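Local coordinates for protein aldehyde dehydrogenase (Listeria monocytogenes, PDB 3K9D) that probably oxidises aldehydes with NAD or NADP as electron acceptor, as members of the aldehyde dehydrogenase family do, at residues 355-366 / 384-394. Residues are numbered along the deposited sequence; the frame is centred on the assembly and turned at random.
Sequences WQEACELSMDIL and IIREFALKKPV
Trp-355 reaches across from the first turn of helix 355-366 to Ile-384, Glu-387 and Phe-388 on the neighbouring helix, a worked example of how one large aromatic can span a wide helix spacing. The axes of helices 355-366 and 384-391 come no closer than 11.3 Å and run nearly parallel, at a crossing angle of -23°. The side chain starts with CB beside Ile-384 CG2, and the indole follows. With CG set between the backbone N and the carbonyl carbon (chi1 71°), the ring lies flat against the isoleucine: Trp-355 CG and CD1 meet the CD1 methyl of Ile-384, CD2 its CG2, and NE1 and CE2 its CG1, which sits 3.9 Å from the centroid of the five-membered ring, a CH-pi contact. The amide carbon of Gln-356 lies over the opposite face, toward its rim. Farther out, CE3 approaches Phe-388 CE1 at 3.8 Å, at the phenyl edge and in its plane. CZ3 rests on Glu-387 CB, while CZ2 and CH2 face Glu-387 OE2, 3.3 Å from CH2 and near the indole plane.

One turn further along, Cys-359 CB packs on Phe-388 CZ at 3.9 Å; its SG stands 5.5 Å from the Phe-388 ring centroid on the face side, a sulfur-aromatic contact. Toward the C-terminal ends, Lys-392 lays its methylenes against Ser-362 and Met-363, and Leu-366 CD1 lies 3.8 Å from Pro-393 CD and 3.6 Å from Val-394 CG1.

Both helices cover one side of the seven-stranded parallel sheet, whose Phe-225 and Leu-375 pack against them, while Arg-386 pairs with Glu-96 of the second subunit. No hydrogen bond joins the segments; apolar and aromatic packing dominates. Lys-392 NZ, buried over the Phe-388 ring without a polar partner, might lose its proton more readily, though its modelled position, too close to Cys-359 SG, is doubtful.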
loop_
_atom_site.group_PDB
_atom_site.type_symbol
_atom_site.label_atom_id
_atom_site.label_comp_id
_atom_site.label_asym_id
_atom_site.label_seq_id
_atom_site.Cartn_x
_atom_site.Cartn_y
_atom_site.Cartn_z
ATOM N N TRP A 355 -32.189 16.203 1.683
ATOM C CA TRP A 355 -31.048 15.276 1.804
ATOM C C TRP A 355 -29.996 15.495 0.711
ATOM O O TRP A 355 -28.819 15.247 0.931
ATOM C CB TRP A 355 -31.470 13.805 1.845
ATOM C CG TRP A 355 -31.990 13.199 0.549
ATOM C CD1 TRP A 355 -33.296 13.065 0.177
ATOM C CD2 TRP A 355 -31.213 12.576 -0.497
ATOM N NE1 TRP A 355 -33.386 12.420 -1.041
ATOM C CE2 TRP A 355 -32.124 12.120 -1.481
ATOM C CE3 TRP A 355 -29.841 12.382 -0.706
ATOM C CZ2 TRP A 355 -31.705 11.478 -2.650
ATOM C CZ3 TRP A 355 -29.425 11.748 -1.879
ATOM C CH2 TRP A 355 -30.354 11.312 -2.833
ATOM N N GLN A 356 -30.448 15.952 -0.454
ATOM C CA GLN A 356 -29.577 16.239 -1.581
ATOM C C GLN A 356 -28.638 17.391 -1.197
ATOM O O GLN A 356 -27.427 17.306 -1.421
ATOM C CB GLN A 356 -30.401 16.556 -2.836
ATOM C CG GLN A 356 -31.196 15.368 -3.427
ATOM C CD GLN A 356 -32.652 15.290 -2.956
ATOM O OE1 GLN A 356 -32.999 15.744 -1.867
ATOM N NE2 GLN A 356 -33.505 14.698 -3.780
ATOM N N GLU A 357 -29.186 18.419 -0.547
ATOM C CA GLU A 357 -28.392 19.574 -0.100
ATOM C C GLU A 357 -27.440 19.182 1.023
ATOM O O GLU A 357 -26.311 19.646 1.073
ATOM C CB GLU A 357 -29.289 20.738 0.332
ATOM C CG GLU A 357 -28.529 22.074 0.369
ATOM C CD GLU A 357 -29.276 23.193 1.071
ATOM O OE1 GLU A 357 -28.675 24.265 1.267
ATOM O OE2 GLU A 357 -30.452 23.013 1.425
ATOM N N ALA A 358 -27.907 18.288 1.888
ATOM C CA ALA A 358 -27.130 17.758 2.990
ATOM C C ALA A 358 -25.902 16.974 2.489
ATOM O O ALA A 358 -24.796 17.115 3.029
ATOM C CB ALA A 358 -27.999 16.892 3.832
ATOM N N CYS A 359 -26.129 16.155 1.461
ATOM C CA CYS A 359 -25.079 15.477 0.703
ATOM C C CYS A 359 -24.043 16.455 0.117
ATOM O O CYS A 359 -22.852 16.282 0.341
ATOM C CB CYS A 359 -25.717 14.648 -0.409
ATOM S SG CYS A 359 -24.636 14.209 -1.799
ATOM N N GLU A 360 -24.512 17.463 -0.623
ATOM C CA GLU A 360 -23.659 18.456 -1.279
ATOM C C GLU A 360 -22.844 19.240 -0.268
ATOM O O GLU A 360 -21.645 19.511 -0.472
ATOM C CB GLU A 360 -24.513 19.434 -2.109
ATOM C CG GLU A 360 -25.149 18.824 -3.375
ATOM C CD GLU A 360 -24.132 18.461 -4.452
ATOM O OE1 GLU A 360 -23.150 19.211 -4.653
ATOM O OE2 GLU A 360 -24.319 17.417 -5.109
ATOM N N LEU A 361 -23.507 19.606 0.829
ATOM C CA LEU A 361 -22.836 20.273 1.923
ATOM C C LEU A 361 -21.786 19.355 2.532
ATOM O O LEU A 361 -20.657 19.789 2.755
ATOM C CB LEU A 361 -23.833 20.744 2.989
ATOM C CG LEU A 361 -23.245 21.262 4.300
ATOM C CD1 LEU A 361 -22.436 22.534 4.115
ATOM C CD2 LEU A 361 -24.365 21.492 5.260
ATOM N N SER A 362 -22.150 18.101 2.779
ATOM C CA SER A 362 -21.220 17.129 3.395
ATOM C C SER A 362 -19.966 16.938 2.537
ATOM O O SER A 362 -18.852 16.981 3.058
ATOM C CB SER A 362 -21.890 15.786 3.628
ATOM O OG SER A 362 -22.943 15.888 4.570
ATOM N N MET A 363 -20.155 16.772 1.225
ATOM C CA MET A 363 -19.039 16.691 0.259
ATOM C C MET A 363 -18.143 17.937 0.301
ATOM O O MET A 363 -16.914 17.808 0.301
ATOM C CB MET A 363 -19.541 16.443 -1.179
ATOM C CG MET A 363 -20.256 15.109 -1.386
ATOM S SD MET A 363 -20.706 14.679 -3.100
ATOM C CE MET A 363 -21.675 16.084 -3.582
ATOM N N ASP A 364 -18.761 19.117 0.385
ATOM C CA ASP A 364 -18.054 20.419 0.481
ATOM C C ASP A 364 -17.198 20.539 1.749
ATOM O O ASP A 364 -16.056 21.028 1.699
ATOM C CB ASP A 364 -19.060 21.587 0.420
ATOM C CG ASP A 364 -18.432 22.893 -0.065
ATOM O OD1 ASP A 364 -17.336 22.856 -0.660
ATOM O OD2 ASP A 364 -19.042 23.969 0.130
ATOM N N ILE A 365 -17.764 20.099 2.870
ATOM C CA ILE A 365 -17.057 19.977 4.148
ATOM C C ILE A 365 -15.856 19.070 3.980
ATOM O O ILE A 365 -14.720 19.481 4.247
ATOM C CB ILE A 365 -17.972 19.385 5.275
ATOM C CG1 ILE A 365 -18.985 20.417 5.777
ATOM C CG2 ILE A 365 -17.156 18.898 6.455
ATOM C CD1 ILE A 365 -20.114 19.786 6.573
ATOM N N LEU A 366 -16.116 17.847 3.520
ATOM C CA LEU A 366 -15.090 16.821 3.418
ATOM C C LEU A 366 -13.978 17.176 2.445
ATOM O O LEU A 366 -12.809 16.961 2.748
ATOM C CB LEU A 366 -15.711 15.460 3.086
ATOM C CG LEU A 366 -16.561 14.809 4.196
ATOM C CD1 LEU A 366 -17.407 13.718 3.609
ATOM C CD2 LEU A 366 -15.691 14.268 5.338
ATOM N N ILE A 384 -31.680 6.491 0.755
ATOM C CA ILE A 384 -30.863 7.701 0.955
ATOM C C ILE A 384 -29.472 7.294 1.428
ATOM O O ILE A 384 -28.459 7.834 0.950
ATOM C CB ILE A 384 -31.536 8.720 1.948
ATOM C CG1 ILE A 384 -32.805 9.293 1.324
ATOM C CG2 ILE A 384 -30.590 9.903 2.278
ATOM C CD1 ILE A 384 -33.589 10.175 2.246
ATOM N N ILE A 385 -29.445 6.334 2.355
ATOM C CA ILE A 385 -28.229 5.733 2.881
ATOM C C ILE A 385 -27.347 5.161 1.757
ATOM O O ILE A 385 -26.141 5.414 1.727
ATOM C CB ILE A 385 -28.523 4.621 3.918
ATOM C CG1 ILE A 385 -29.060 5.204 5.237
ATOM C CG2 ILE A 385 -27.253 3.819 4.217
ATOM C CD1 ILE A 385 -29.828 4.208 6.072
ATOM N N ARG A 386 -27.960 4.407 0.844
ATOM C CA ARG A 386 -27.259 3.890 -0.345
ATOM C C ARG A 386 -26.665 5.001 -1.241
ATOM O O ARG A 386 -25.582 4.830 -1.796
ATOM C CB ARG A 386 -28.183 2.976 -1.151
ATOM C CG ARG A 386 -27.470 2.183 -2.243
ATOM C CD ARG A 386 -28.457 1.565 -3.212
ATOM N NE ARG A 386 -27.771 0.761 -4.223
ATOM C CZ ARG A 386 -27.364 -0.494 -4.046
ATOM N NH1 ARG A 386 -27.562 -1.119 -2.881
ATOM N NH2 ARG A 386 -26.750 -1.123 -5.040
ATOM N N GLU A 387 -27.370 6.129 -1.375
ATOM C CA GLU A 387 -26.861 7.277 -2.137
ATOM C C GLU A 387 -25.619 7.863 -1.460
ATOM O O GLU A 387 -24.645 8.202 -2.126
ATOM C CB GLU A 387 -27.930 8.369 -2.281
ATOM C CG GLU A 387 -29.109 8.005 -3.179
ATOM C CD GLU A 387 -28.929 8.452 -4.628
ATOM O OE1 GLU A 387 -27.861 8.193 -5.227
ATOM O OE2 GLU A 387 -29.879 9.050 -5.175
ATOM N N PHE A 388 -25.673 7.976 -0.134
ATOM C CA PHE A 388 -24.534 8.411 0.682
ATOM C C PHE A 388 -23.367 7.420 0.568
ATOM O O PHE A 388 -22.196 7.821 0.408
ATOM C CB PHE A 388 -24.976 8.635 2.150
ATOM C CG PHE A 388 -25.512 10.025 2.409
ATOM C CD1 PHE A 388 -26.641 10.491 1.730
ATOM C CD2 PHE A 388 -24.878 10.881 3.311
ATOM C CE1 PHE A 388 -27.133 11.779 1.940
ATOM C CE2 PHE A 388 -25.362 12.193 3.522
ATOM C CZ PHE A 388 -26.487 12.638 2.822
ATOM N N ALA A 389 -23.705 6.131 0.587
ATOM C CA ALA A 389 -22.738 5.031 0.430
ATOM C C ALA A 389 -21.921 5.096 -0.876
ATOM O O ALA A 389 -20.725 4.791 -0.901
ATOM C CB ALA A 389 -23.465 3.697 0.531
ATOM N N LEU A 390 -22.572 5.502 -1.953
ATOM C CA LEU A 390 -21.955 5.499 -3.274
ATOM C C LEU A 390 -21.228 6.814 -3.603
ATOM O O LEU A 390 -20.489 6.890 -4.572
ATOM C CB LEU A 390 -23.025 5.201 -4.328
ATOM C CG LEU A 390 -23.598 3.781 -4.422
ATOM C CD1 LEU A 390 -24.878 3.779 -5.237
ATOM C CD2 LEU A 390 -22.581 2.842 -5.048
ATOM N N LYS A 391 -21.431 7.843 -2.787
ATOM C CA LYS A 391 -21.043 9.187 -3.181
ATOM C C LYS A 391 -20.177 9.975 -2.212
ATOM O O LYS A 391 -19.323 10.749 -2.654
ATOM C CB LYS A 391 -22.293 9.996 -3.582
ATOM C CG LYS A 391 -22.768 9.698 -4.978
ATOM C CD LYS A 391 -23.916 10.593 -5.401
ATOM C CE LYS A 391 -24.258 10.370 -6.875
ATOM N NZ LYS A 391 -24.709 8.976 -7.188
ATOM N N LYS A 392 -20.393 9.805 -0.908
ATOM C CA LYS A 392 -19.637 10.572 0.105
ATOM C C LYS A 392 -18.171 10.165 0.112
ATOM O O LYS A 392 -17.865 8.976 0.255
ATOM C CB LYS A 392 -20.232 10.393 1.515
ATOM C CG LYS A 392 -21.715 10.801 1.695
ATOM C CD LYS A 392 -21.959 12.294 1.580
ATOM C CE LYS A 392 -22.444 12.687 0.190
ATOM N NZ LYS A 392 -23.706 12.041 -0.302
ATOM N N PRO A 393 -17.250 11.147 -0.038
ATOM C CA PRO A 393 -15.831 10.782 -0.179
ATOM C C PRO A 393 -15.164 10.411 1.153
ATOM O O PRO A 393 -14.338 11.161 1.682
ATOM C CB PRO A 393 -15.204 12.034 -0.800
ATOM C CG PRO A 393 -16.085 13.190 -0.302
ATOM C CD PRO A 393 -17.470 12.609 -0.077
ATOM N N VAL A 394 -15.543 9.260 1.693
ATOM C CA VAL A 394 -14.994 8.746 2.958
ATOM C C VAL A 394 -14.636 7.282 2.792
ATOM O O VAL A 394 -15.040 6.657 1.823
ATOM C CB VAL A 394 -15.978 8.896 4.173
ATOM C CG1 VAL A 394 -16.255 10.367 4.484
ATOM C CG2 VAL A 394 -17.270 8.116 3.954
#